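Local coordinates for protein sortase SrtE1 (Streptomyces coelicolor, PDB 5CUW) that acts as a class E sortase transpeptidase, attaching surface proteins that carry a Leu-Ala-x-Thr-Gly or Leu-Pro-x-Thr-Gly signal to the cell wall, at residues I45-V50 and K107-D112. Sequence-based numbering, arbitrary orientation.
Sequences IPKLDV and KLEPGD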
# COMPACT_ATOMS: atom_id res chain seq x y z
N ILE A 45 5.41 -8.05 2.42
CA ILE A 45 4.31 -8.52 3.26
C ILE A 45 4.58 -9.98 3.55
O ILE A 45 4.15 -10.87 2.81
CB ILE A 45 2.93 -8.33 2.59
CG1 ILE A 45 2.83 -6.96 1.92
CG2 ILE A 45 1.79 -8.47 3.62
CD1 ILE A 45 1.52 -6.72 1.23
N PRO A 46 5.32 -10.25 4.64
CA PRO A 46 5.81 -11.58 5.02
C PRO A 46 4.71 -12.64 5.12
O PRO A 46 4.96 -13.78 4.75
CB PRO A 46 6.45 -11.33 6.40
CG PRO A 46 6.91 -9.92 6.32
CD PRO A 46 5.86 -9.20 5.53
N LYS A 47 3.53 -12.28 5.60
CA LYS A 47 2.48 -13.29 5.73
C LYS A 47 2.04 -13.81 4.37
O LYS A 47 1.63 -14.98 4.24
CB LYS A 47 1.26 -12.71 6.47
CG LYS A 47 0.18 -13.75 6.78
CD LYS A 47 -0.97 -13.09 7.51
CE LYS A 47 -2.00 -14.08 8.00
NZ LYS A 47 -3.14 -13.35 8.63
N LEU A 48 2.13 -12.96 3.36
CA LEU A 48 1.65 -13.28 2.02
C LEU A 48 2.78 -13.72 1.07
O LEU A 48 2.54 -13.97 -0.11
CB LEU A 48 0.92 -12.07 1.43
CG LEU A 48 -0.10 -11.36 2.33
CD1 LEU A 48 -0.85 -10.26 1.58
CD2 LEU A 48 -1.08 -12.36 2.93
N ASP A 49 4.01 -13.80 1.59
CA ASP A 49 5.19 -14.13 0.78
C ASP A 49 5.32 -13.18 -0.41
O ASP A 49 5.60 -13.58 -1.53
CB ASP A 49 5.12 -15.57 0.30
CG ASP A 49 5.18 -16.55 1.46
OD1 ASP A 49 6.00 -16.33 2.37
OD2 ASP A 49 4.39 -17.53 1.47
N VAL A 50 5.11 -11.90 -0.13
CA VAL A 50 5.16 -10.86 -1.14
C VAL A 50 6.39 -9.98 -0.96
O VAL A 50 6.63 -9.45 0.13
CB VAL A 50 3.88 -9.98 -1.11
CG1 VAL A 50 4.11 -8.64 -1.81
CG2 VAL A 50 2.71 -10.72 -1.74
N LYS A 107 -6.40 -11.47 3.48
CA LYS A 107 -6.05 -12.47 4.49
C LYS A 107 -5.22 -11.86 5.61
O LYS A 107 -4.88 -12.52 6.59
CB LYS A 107 -5.31 -13.64 3.85
CG LYS A 107 -6.18 -14.46 2.91
CD LYS A 107 -7.45 -14.92 3.59
CE LYS A 107 -8.32 -15.79 2.68
NZ LYS A 107 -9.70 -15.99 3.23
N LEU A 108 -4.91 -10.58 5.48
CA LEU A 108 -4.24 -9.85 6.54
C LEU A 108 -5.17 -9.66 7.75
O LEU A 108 -6.35 -9.39 7.60
CB LEU A 108 -3.78 -8.49 6.03
CG LEU A 108 -2.65 -8.63 5.01
CD1 LEU A 108 -2.19 -7.28 4.50
CD2 LEU A 108 -1.50 -9.42 5.64
N GLU A 109 -4.59 -9.80 8.94
CA GLU A 109 -5.31 -9.62 10.20
C GLU A 109 -4.63 -8.52 11.00
O GLU A 109 -3.45 -8.26 10.80
CB GLU A 109 -5.32 -10.93 10.99
CG GLU A 109 -6.10 -12.03 10.31
CD GLU A 109 -6.02 -13.35 11.05
OE1 GLU A 109 -5.04 -13.56 11.80
OE2 GLU A 109 -6.94 -14.17 10.88
N PRO A 110 -5.37 -7.88 11.92
CA PRO A 110 -4.79 -6.78 12.70
C PRO A 110 -3.47 -7.15 13.36
O PRO A 110 -3.39 -8.15 14.06
CB PRO A 110 -5.87 -6.52 13.76
CG PRO A 110 -7.14 -6.83 13.04
CD PRO A 110 -6.80 -8.06 12.22
N GLY A 111 -2.43 -6.36 13.12
CA GLY A 111 -1.13 -6.65 13.67
C GLY A 111 -0.14 -7.23 12.67
O GLY A 111 1.07 -7.21 12.92
N ASP A 112 -0.63 -7.74 11.54
CA ASP A 112 0.26 -8.30 10.52
C ASP A 112 1.11 -7.21 9.88
O ASP A 112 0.59 -6.20 9.40
CB ASP A 112 -0.53 -9.04 9.43
CG ASP A 112 -1.15 -10.33 9.94
OD1 ASP A 112 -0.71 -10.85 10.98
OD2 ASP A 112 -2.08 -10.84 9.28
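The carboxylate of Asp112 is approached by Lys47 on the syn side of OD2, 20° out of the carboxylate plane, salt-bridged with NZ to OD2 2.8 Å. From above the plane, 48° out of it, the backbone N of Glu109 donates to the same OD2 at 2.7 Å, so two donors grip one oxygen. Lys47 reaches across fully extended, CG anti to the backbone N (chi1 -174°), which also delivers NZ to the carbonyl O of Lys107, 2.8 Å away and in the carbonyl plane. Glu109 adds a long salt bridge, its OE1 3.7 Å from Lys47 NZ. The network illustrates how one lysine can tie two loops together, here in the sortase domain: the tight connection between strands 39-45 and 50-56, carrying a G1 bulge, and a type II turn, Glu109 to Asp112, leading into strand 113-117. An asparagine at Asp112 would probably leave the Lys47 ammonium without its close counter-charge, the long Glu109 pair a weak substitute. On the buried side, Leu108 turns CD2 into a small apolar patch, 4.0 Å from Ile45 CG2 and equally near Leu48 CD2, crossing each side chain at about a right angle. Met127 of strand 121-134 also touches Leu108, while Ile105 packs on Leu48.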